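Local coordinates for choline binding protein PCPA (Streptococcus pneumoniae, PDB 4CP6), which is a pneumococcal surface antigen of the choline-binding protein group, built largely of leucine-rich repeats and probably attached to cell-wall choline, at residues K399-L402 against K403-S407; L239-Y242 against P243-K246; K252-K255 against E256-E259; S377-K380 against D381-A384. All coordinates share one frame; numbering follows the deposited sequence.

Contact 1. Residues K399-L402 against K403-S407; sequences KDVL and KSNLS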
loop_
_atom_site.group_PDB
_atom_site.type_symbol
_atom_site.label_atom_id
_atom_site.label_comp_id
_atom_site.label_asym_id
_atom_site.label_seq_id
_atom_site.Cartn_x
_atom_site.Cartn_y
_atom_site.Cartn_z
ATOM N N LYS A 399 23.572 25.077 -23.209
ATOM C CA LYS A 399 24.434 25.537 -22.126
ATOM C C LYS A 399 23.887 26.873 -21.589
ATOM O O LYS A 399 23.849 27.067 -20.373
ATOM C CB LYS A 399 25.895 25.682 -22.643
ATOM C CG LYS A 399 26.842 26.324 -21.640
ATOM C CD LYS A 399 28.299 26.090 -22.021
ATOM C CE LYS A 399 29.249 26.705 -21.023
ATOM N NZ LYS A 399 30.620 26.175 -21.244
ATOM N N ASP A 400 23.466 27.793 -22.485
ATOM C CA ASP A 400 22.921 29.089 -22.051
ATOM C C ASP A 400 21.665 28.901 -21.220
ATOM O O ASP A 400 21.458 29.586 -20.215
ATOM C CB ASP A 400 22.594 30.000 -23.252
ATOM C CG ASP A 400 23.791 30.438 -24.072
ATOM O OD1 ASP A 400 24.926 30.380 -23.550
ATOM O OD2 ASP A 400 23.584 30.859 -25.227
ATOM N N VAL A 401 20.797 27.977 -21.653
ATOM C CA VAL A 401 19.570 27.696 -20.897
ATOM C C VAL A 401 19.934 27.154 -19.498
ATOM O O VAL A 401 19.397 27.626 -18.469
ATOM C CB VAL A 401 18.670 26.715 -21.682
ATOM C CG1 VAL A 401 17.557 26.177 -20.784
ATOM C CG2 VAL A 401 18.097 27.393 -22.931
ATOM N N LEU A 402 20.862 26.208 -19.427
ATOM C CA LEU A 402 21.288 25.706 -18.107
ATOM C C LEU A 402 21.900 26.791 -17.237
ATOM O O LEU A 402 21.503 26.931 -16.080
ATOM C CB LEU A 402 22.288 24.569 -18.235
ATOM C CG LEU A 402 21.739 23.224 -18.632
ATOM C CD1 LEU A 402 22.876 22.249 -18.850
ATOM C CD2 LEU A 402 20.771 22.655 -17.538
ATOM N N LYS A 403 22.845 27.592 -17.773
ATOM C CA LYS A 403 23.465 28.648 -16.985
ATOM C C LYS A 403 22.451 29.634 -16.429
ATOM O O LYS A 403 22.652 30.182 -15.342
ATOM C CB LYS A 403 24.460 29.440 -17.829
ATOM C CG LYS A 403 25.750 28.697 -18.128
ATOM C CD LYS A 403 26.612 29.459 -19.136
ATOM C CE LYS A 403 27.574 30.435 -18.496
ATOM N NZ LYS A 403 28.608 30.895 -19.461
ATOM N N SER A 404 21.388 29.901 -17.203
ATOM C CA SER A 404 20.395 30.869 -16.797
ATOM C C SER A 404 19.450 30.335 -15.707
ATOM O O SER A 404 18.873 31.123 -14.957
ATOM C CB SER A 404 19.586 31.297 -18.008
ATOM O OG SER A 404 18.655 32.295 -17.649
ATOM N N ASN A 405 19.293 29.004 -15.601
ATOM C CA ASN A 405 18.317 28.395 -14.691
ATOM C C ASN A 405 18.904 27.633 -13.529
ATOM O O ASN A 405 18.207 27.471 -12.517
ATOM C CB ASN A 405 17.366 27.510 -15.484
ATOM C CG ASN A 405 16.550 28.336 -16.446
ATOM O OD1 ASN A 405 16.835 28.418 -17.669
ATOM N ND2 ASN A 405 15.601 29.058 -15.915
ATOM N N LEU A 406 20.150 27.191 -13.630
ATOM C CA LEU A 406 20.775 26.431 -12.547
ATOM C C LEU A 406 21.064 27.278 -11.333
ATOM O O LEU A 406 21.643 28.367 -11.462
ATOM C CB LEU A 406 22.086 25.772 -12.981
ATOM C CG LEU A 406 21.988 24.544 -13.861
ATOM C CD1 LEU A 406 23.344 24.215 -14.430
ATOM C CD2 LEU A 406 21.418 23.341 -13.066
ATOM N N SER A 407 20.758 26.749 -10.135
ATOM C CA SER A 407 21.048 27.465 -8.899
ATOM C C SER A 407 22.522 27.352 -8.530
ATOM O O SER A 407 22.974 28.021 -7.583
ATOM C CB SER A 407 20.218 26.902 -7.755
ATOM O OG SER A 407 20.489 25.514 -7.585
#
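Lys403 N donates to Lys399 O at 2.8 Å with an N-H...O angle of 171°, the straightest of the bonds that carry helix 396-405 toward its C-terminal end. One residue on, Ser404 N reaches Asp400 O at 3.0 Å, its donor tilted 28° from the carbonyl plane. At the last turn Leu402 O takes two donors: Leu406 N approaches it end-on at 2.8 Å, while Asn405 N, 3.1 Å away, stands well above the carbonyl plane. This three-residue bond is consistent with a helix tightening before Leu406 leaves helical geometry. The backbone bonds from Ser404 N and Asn405 N to Val401 O are weak. The aliphatic parts then follow. Lys403 CG and CD run back over Lys399 O, CD coming to 4.0 Å from Lys399 CG, and the bend at chi3 (90°) then swings CE and NZ outward; the Lys399 chain stays extended and its NZ bonds to Ile412 O. Leu402 CB meets Leu406 CD1 at 4.0 Å, one turn later. Helix 396-405 is the crossover of a beta-alpha-beta unit: Leu402 rests on Phe391 and Val393 of strand 390-393, on Ile412 of strand 412-414 and on Val378, while Leu406 touches Phe383 and Phe391.

Contact 2. Residues L239-Y242 against P243-K246; sequences LIYY and PSQK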
loop_
_atom_site.group_PDB
_atom_site.type_symbol
_atom_site.label_atom_id
_atom_site.label_comp_id
_atom_site.label_asym_id
_atom_site.label_seq_id
_atom_site.Cartn_x
_atom_site.Cartn_y
_atom_site.Cartn_z
ATOM N N LEU A 239 1.948 -5.213 -13.631
ATOM C CA LEU A 239 2.714 -5.837 -12.572
ATOM C C LEU A 239 2.259 -5.065 -11.332
ATOM O O LEU A 239 2.554 -3.867 -11.183
ATOM C CB LEU A 239 4.235 -5.758 -12.823
ATOM C CG LEU A 239 5.078 -6.606 -11.892
ATOM C CD1 LEU A 239 6.491 -6.812 -12.497
ATOM C CD2 LEU A 239 5.162 -6.007 -10.451
ATOM N N ILE A 240 1.472 -5.744 -10.478
ATOM C CA ILE A 240 0.856 -5.080 -9.344
ATOM C C ILE A 240 1.804 -5.025 -8.148
ATOM O O ILE A 240 1.938 -3.966 -7.526
ATOM C CB ILE A 240 -0.481 -5.767 -8.987
ATOM C CG1 ILE A 240 -1.449 -5.695 -10.188
ATOM C CG2 ILE A 240 -1.140 -5.123 -7.729
ATOM C CD1 ILE A 240 -2.709 -6.557 -10.037
ATOM N N TYR A 241 2.406 -6.167 -7.778
ATOM C CA TYR A 241 3.264 -6.159 -6.602
ATOM C C TYR A 241 4.345 -7.190 -6.678
ATOM O O TYR A 241 4.056 -8.381 -6.866
ATOM C CB TYR A 241 2.442 -6.325 -5.308
ATOM C CG TYR A 241 3.311 -6.170 -4.075
ATOM C CD1 TYR A 241 4.005 -4.981 -3.829
ATOM C CD2 TYR A 241 3.490 -7.227 -3.183
ATOM C CE1 TYR A 241 4.840 -4.849 -2.722
ATOM C CE2 TYR A 241 4.278 -7.086 -2.046
ATOM C CZ TYR A 241 4.969 -5.907 -1.829
ATOM O OH TYR A 241 5.813 -5.793 -0.741
ATOM N N TYR A 242 5.609 -6.738 -6.488
ATOM C CA TYR A 242 6.772 -7.605 -6.420
ATOM C C TYR A 242 7.111 -7.693 -4.927
ATOM O O TYR A 242 7.499 -6.677 -4.318
ATOM C CB TYR A 242 7.902 -6.969 -7.200
ATOM C CG TYR A 242 9.095 -7.895 -7.349
ATOM C CD1 TYR A 242 10.044 -8.010 -6.335
ATOM C CD2 TYR A 242 9.317 -8.589 -8.534
ATOM C CE1 TYR A 242 11.168 -8.821 -6.487
ATOM C CE2 TYR A 242 10.442 -9.395 -8.699
ATOM C CZ TYR A 242 11.349 -9.521 -7.669
ATOM O OH TYR A 242 12.475 -10.288 -7.857
ATOM N N PRO A 243 6.974 -8.871 -4.286
ATOM C CA PRO A 243 7.210 -8.937 -2.829
ATOM C C PRO A 243 8.557 -8.406 -2.393
ATOM O O PRO A 243 9.558 -8.772 -2.996
ATOM C CB PRO A 243 7.027 -10.417 -2.494
ATOM C CG PRO A 243 6.046 -10.884 -3.558
ATOM C CD PRO A 243 6.491 -10.153 -4.821
ATOM N N SER A 244 8.585 -7.551 -1.351
ATOM C CA SER A 244 9.827 -6.916 -0.941
ATOM C C SER A 244 10.887 -7.918 -0.534
ATOM O O SER A 244 12.091 -7.616 -0.642
ATOM C CB SER A 244 9.606 -5.906 0.184
ATOM O OG SER A 244 9.250 -6.523 1.416
ATOM N N GLN A 245 10.449 -9.107 -0.030
ATOM C CA GLN A 245 11.423 -10.092 0.484
ATOM C C GLN A 245 11.671 -11.241 -0.478
ATOM O O GLN A 245 12.354 -12.203 -0.103
ATOM C CB GLN A 245 11.053 -10.601 1.895
ATOM C CG GLN A 245 10.774 -9.491 2.896
ATOM C CD GLN A 245 11.859 -8.446 2.920
ATOM O OE1 GLN A 245 11.711 -7.336 2.357
ATOM N NE2 GLN A 245 12.961 -8.763 3.575
ATOM N N LYS A 246 11.186 -11.144 -1.713
ATOM C CA LYS A 246 11.479 -12.131 -2.775
ATOM C C LYS A 246 13.000 -11.984 -3.047
ATOM O O LYS A 246 13.479 -10.882 -3.315
ATOM C CB LYS A 246 10.617 -11.840 -3.997
ATOM C CG LYS A 246 11.019 -12.667 -5.209
ATOM C CD LYS A 246 10.005 -12.534 -6.323
ATOM C CE LYS A 246 10.501 -13.027 -7.668
ATOM N NZ LYS A 246 10.725 -14.481 -7.685
HETATM O O HOH W 1 6.505 -6.941 1.654
HETATM O O HOH W 2 14.182 -9.928 -5.831
#
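Tyr242 and Lys246 meet through the lysine's aliphatic chain, which crosses the tyrosine ring at about a right angle. Lys246 CD stands over the face, 4.0 Å from the ring centroid and 28° off the normal, a CH-pi contact, and Lys246 CE continues to 3.4 Å from Tyr242 OH. With Lys246 CG anti to the backbone N (chi1 171°) the chain runs out across the phenol, and the final bend at chi4 sets NZ beyond it, where it forms a salt bridge with Asp248 and a hydrogen bond to Asp228 O. Water 2, in the plane of the Tyr242 ring, bonds to Tyr242 OH and donates to Lys246 O, joining phenol and backbone of the same pair.

Pro243 N lies between the two tyrosine rings. It stands over one face of the Tyr241 ring, toward the rim, and Pro243 CA is 3.6 Å from Tyr241 CE2. The ring lies alongside the Pro243 backbone, and at its far end Tyr241 OH receives a weak hydrogen bond from Ser244 N at 3.3 Å. Water 1 bridges the same two residues: it bonds to Tyr241 OH and donates to Ser244 OG at 2.8 Å.

Lys246 N closes on Pro243 O at 3.2 Å. The arrangement is a type I beta turn from Pro243 to Lys246, entered just after strand 238-241, where Ile240 and Tyr241 form a classic beta bulge opposite Leu231.

Contact 3. Residues K252-K255 against E256-E259; sequences KTPK and ETKE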
loop_
_atom_site.group_PDB
_atom_site.type_symbol
_atom_site.label_atom_id
_atom_site.label_comp_id
_atom_site.label_asym_id
_atom_site.label_seq_id
_atom_site.Cartn_x
_atom_site.Cartn_y
_atom_site.Cartn_z
ATOM N N LYS A 252 13.467 -10.046 -14.796
ATOM C CA LYS A 252 13.049 -9.503 -16.057
ATOM C C LYS A 252 11.519 -9.477 -16.076
ATOM O O LYS A 252 10.897 -10.514 -15.880
ATOM C CB LYS A 252 13.543 -10.359 -17.243
ATOM C CG LYS A 252 15.062 -10.433 -17.340
ATOM C CD LYS A 252 15.508 -11.282 -18.535
ATOM C CE LYS A 252 16.944 -11.710 -18.373
ATOM N NZ LYS A 252 17.083 -13.180 -18.543
ATOM N N THR A 253 10.906 -8.309 -16.303
ATOM C CA THR A 253 9.448 -8.270 -16.408
ATOM C C THR A 253 9.038 -9.013 -17.690
ATOM O O THR A 253 9.745 -8.994 -18.715
ATOM C CB THR A 253 8.934 -6.832 -16.397
ATOM O OG1 THR A 253 9.581 -6.085 -17.453
ATOM C CG2 THR A 253 9.138 -6.164 -15.067
ATOM N N PRO A 254 7.852 -9.648 -17.669
ATOM C CA PRO A 254 7.397 -10.368 -18.876
ATOM C C PRO A 254 7.090 -9.440 -20.030
ATOM O O PRO A 254 6.830 -8.248 -19.846
ATOM C CB PRO A 254 6.137 -11.111 -18.403
ATOM C CG PRO A 254 5.698 -10.419 -17.156
ATOM C CD PRO A 254 6.920 -9.785 -16.532
ATOM N N LYS A 255 7.151 -9.979 -21.265
ATOM C CA LYS A 255 6.957 -9.186 -22.465
ATOM C C LYS A 255 5.602 -8.460 -22.554
ATOM O O LYS A 255 5.507 -7.446 -23.237
ATOM C CB LYS A 255 7.194 -10.041 -23.730
ATOM C CG LYS A 255 6.196 -11.190 -23.915
ATOM C CD LYS A 255 6.362 -11.826 -25.297
ATOM C CE LYS A 255 5.310 -12.869 -25.564
ATOM N NZ LYS A 255 5.484 -13.477 -26.911
ATOM N N GLU A 256 4.570 -8.973 -21.849
ATOM C CA GLU A 256 3.224 -8.401 -21.878
ATOM C C GLU A 256 3.077 -7.175 -20.997
ATOM O O GLU A 256 2.088 -6.493 -21.131
ATOM C CB GLU A 256 2.201 -9.430 -21.355
ATOM C CG GLU A 256 2.050 -10.688 -22.213
ATOM C CD GLU A 256 3.004 -11.828 -21.898
ATOM O OE1 GLU A 256 3.775 -11.720 -20.915
ATOM O OE2 GLU A 256 2.958 -12.848 -22.625
ATOM N N THR A 257 4.035 -6.921 -20.076
ATOM C CA THR A 257 3.870 -5.819 -19.127
ATOM C C THR A 257 3.716 -4.473 -19.799
ATOM O O THR A 257 4.544 -4.113 -20.644
ATOM C CB THR A 257 5.000 -5.795 -18.105
ATOM O OG1 THR A 257 5.421 -7.110 -17.748
ATOM C CG2 THR A 257 4.641 -5.009 -16.861
ATOM N N LYS A 258 2.671 -3.723 -19.429
ATOM C CA LYS A 258 2.430 -2.367 -19.936
ATOM C C LYS A 258 2.686 -1.346 -18.815
ATOM O O LYS A 258 3.031 -0.190 -19.092
ATOM C CB LYS A 258 1.005 -2.206 -20.433
ATOM C CG LYS A 258 0.700 -3.134 -21.610
ATOM C CD LYS A 258 -0.590 -2.738 -22.316
ATOM C CE LYS A 258 -0.633 -3.258 -23.738
ATOM N NZ LYS A 258 -1.337 -4.568 -23.834
ATOM N N GLU A 259 2.485 -1.743 -17.550
ATOM C CA GLU A 259 2.722 -0.802 -16.466
ATOM C C GLU A 259 3.155 -1.476 -15.203
ATOM O O GLU A 259 2.740 -2.618 -14.903
ATOM C CB GLU A 259 1.486 0.077 -16.210
ATOM C CG GLU A 259 0.311 -0.662 -15.628
ATOM C CD GLU A 259 -0.865 0.240 -15.299
ATOM O OE1 GLU A 259 -0.722 1.164 -14.462
ATOM O OE2 GLU A 259 -1.941 0.008 -15.890
HETATM O O HOH W 3 4.239 -5.042 -23.354
#
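A type I beta turn from Pro254 to Thr257 links strands 250-252 and 259-260, and Thr257 closes it on Pro254 with both backbone and side chain. Thr257 N donates to Pro254 O at 3.1 Å with an N-H...O angle of 166°, the bond that closes the turn. Thr257 OG1 donates to the same oxygen at 2.8 Å. Both donors come from one face of the Pro254 carbonyl, the hydroxyl tilted from its plane and the amide standing higher above it. OG1 lies beside the backbone N of Thr257 and roughly anti to its carbonyl carbon, chi1 being rotated to -36°, which brings the two donors round to the one acceptor. The hydroxyl oxygen also packs against the proline ring, 3.3 Å from Pro254 CD, and touches Thr253 CB.

Glu256 folds back over the turn because its chain bends at chi2 (88°). Its OE1 comes to 3.5 Å from Pro254 CB, and its carboxylate carbon, CD, lies 3.8 Å from Lys255 CG. The charged ends of Lys255 and Glu256 do not make contact: NZ of Lys255 is 5.0 Å from OE2 of Glu256, so any attraction is probably modest. On the backbone, water 3 donates to Lys255 O and to Thr257 O, bridging the two carbonyls. Asn277, which follows strand 273-275, binds both flanks of the turn, through Thr253 OG1 and Thr257 O.

The chemistry is consistent with a turn held by neutral groups: a doubly gripped carbonyl, a water bridge and an asparagine, with the lysine-glutamate pair contributing at most a longer-range attraction.

Contact 4. Residues S377-K380 against D381-A384; sequences SVKK and DTFA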
loop_
_atom_site.group_PDB
_atom_site.type_symbol
_atom_site.label_atom_id
_atom_site.label_comp_id
_atom_site.label_asym_id
_atom_site.label_seq_id
_atom_site.Cartn_x
_atom_site.Cartn_y
_atom_site.Cartn_z
ATOM N N SER A 377 13.948 23.531 -22.686
ATOM C CA SER A 377 13.620 24.303 -21.506
ATOM C C SER A 377 13.896 23.589 -20.183
ATOM O O SER A 377 13.737 22.364 -20.052
ATOM C CB SER A 377 12.173 24.781 -21.576
ATOM O OG SER A 377 11.269 23.699 -21.463
ATOM N N VAL A 378 14.268 24.397 -19.186
ATOM C CA VAL A 378 14.621 23.998 -17.819
ATOM C C VAL A 378 13.975 25.057 -16.924
ATOM O O VAL A 378 13.963 26.245 -17.290
ATOM C CB VAL A 378 16.175 24.042 -17.655
ATOM C CG1 VAL A 378 16.620 23.746 -16.227
ATOM C CG2 VAL A 378 16.857 23.076 -18.630
ATOM N N LYS A 379 13.496 24.657 -15.743
ATOM C CA LYS A 379 12.984 25.623 -14.771
ATOM C C LYS A 379 14.053 25.863 -13.732
ATOM O O LYS A 379 14.980 25.042 -13.575
ATOM C CB LYS A 379 11.703 25.101 -14.078
ATOM C CG LYS A 379 10.520 24.834 -15.027
ATOM C CD LYS A 379 9.981 26.113 -15.667
ATOM C CE LYS A 379 8.552 25.967 -16.137
ATOM N NZ LYS A 379 8.130 27.107 -16.998
ATOM N N LYS A 380 13.919 26.954 -12.960
ATOM C CA LYS A 380 14.919 27.226 -11.943
ATOM C C LYS A 380 14.939 26.190 -10.819
ATOM O O LYS A 380 15.949 26.055 -10.127
ATOM C CB LYS A 380 14.760 28.632 -11.382
ATOM C CG LYS A 380 15.313 29.637 -12.387
ATOM C CD LYS A 380 15.182 31.042 -11.892
ATOM C CE LYS A 380 15.737 32.015 -12.900
ATOM N NZ LYS A 380 15.235 33.388 -12.589
ATOM N N ASP A 381 13.839 25.428 -10.663
ATOM C CA ASP A 381 13.787 24.364 -9.664
ATOM C C ASP A 381 13.804 22.974 -10.282
ATOM O O ASP A 381 13.472 22.002 -9.599
ATOM C CB ASP A 381 12.605 24.554 -8.697
ATOM C CG ASP A 381 11.271 24.618 -9.384
ATOM O OD1 ASP A 381 11.223 24.420 -10.611
ATOM O OD2 ASP A 381 10.256 24.813 -8.683
ATOM N N THR A 382 14.196 22.844 -11.565
ATOM C CA THR A 382 14.336 21.513 -12.166
ATOM C C THR A 382 15.403 20.720 -11.392
ATOM O O THR A 382 15.179 19.554 -11.029
ATOM C CB THR A 382 14.735 21.665 -13.632
ATOM O OG1 THR A 382 13.623 22.201 -14.355
ATOM C CG2 THR A 382 15.160 20.342 -14.266
ATOM N N PHE A 383 16.562 21.345 -11.174
ATOM C CA PHE A 383 17.688 20.717 -10.492
ATOM C C PHE A 383 17.961 21.351 -9.151
ATOM O O PHE A 383 17.970 22.590 -9.023
ATOM C CB PHE A 383 18.959 20.893 -11.359
ATOM C CG PHE A 383 18.893 20.153 -12.669
ATOM C CD1 PHE A 383 19.026 18.771 -12.716
ATOM C CD2 PHE A 383 18.738 20.842 -13.873
ATOM C CE1 PHE A 383 18.947 18.086 -13.931
ATOM C CE2 PHE A 383 18.719 20.158 -15.094
ATOM C CZ PHE A 383 18.824 18.786 -15.112
ATOM N N ALA A 384 18.241 20.524 -8.156
ATOM C CA ALA A 384 18.754 20.945 -6.866
ATOM C C ALA A 384 19.850 19.933 -6.598
ATOM O O ALA A 384 19.631 18.867 -5.988
ATOM C CB ALA A 384 17.681 20.912 -5.788
HETATM O O HOH W 4 17.344 23.842 -12.611
HETATM O O HOH W 5 18.537 24.909 -10.320
#
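Thr382 and Lys379 are joined by two reciprocal hydrogen bonds. Lys379 N donates to Thr382 OG1 at 2.8 Å with an N-H...O angle of 154°, and Thr382 N returns to Lys379 O at 3.1 Å and 166°. The second bond closes a type I beta turn from Lys379 to Thr382, although its donor stands far above the carbonyl plane, 69° out of it. OG1 is placed for the first by lying anti to the carbonyl carbon of Thr382, and the proton of the same hydroxyl is shared between, or goes to one of, Leu352 O and Pro353 O, which ties the turn to the chain at the end of strand 351-352.

Two waters carry the bonding on to Phe383. Water 4 donates to Lys379 O and accepts from Phe383 N at 3.0 Å, while water 5 lies between Lys380 O and Phe383 O, within bonding distance of both.

Among the side chains, Asp381 OD1 lies 3.6 Å from Lys379 CB, yet its polar partner is Ser354 OG. Apolar packing centres on Val378: its CG1 touches Thr382 CB at 3.8 Å, the two side chains crossing at about a right angle, and meets Phe383 CD2 at 4.3 Å. Thr382 CG2 sits over one face of the Phe383 ring, 3.6 Å above its plane and toward the rim.

Strand 377-378, weakly bonded, pairs in parallel with strand 351-352, and the turn leads away from it. Val378 also packs on Val401 of helix 396-405, and Phe383 touches Leu357 of strand 357-358 and meets Phe391 of strand 390-393 edge-to-face.

How the contacts relate
Along the chain the order is contact 2, contact 3, contact 4, contact 1, and they form two pairs. Contacts 2 and 3, centres 14 Å apart, share the mixed sheet containing strands 238-241 and 259-260: Leu239 N probably bonds to Glu259 O, and Leu239 also packs on Thr253 and Thr257. Contacts 4 and 1, centres 8 Å apart, meet directly, helix side chains lying on strand 377-378 and its turn. The pairs lie apart, with 32 Å between the centres of contacts 3 and 4 and 40 Å between those of contacts 1 and 2. They sample the middle of the elongated leucine-rich repeat array and its C-terminal end, where helix 396-405 packs against strands 390-393 and 412-414.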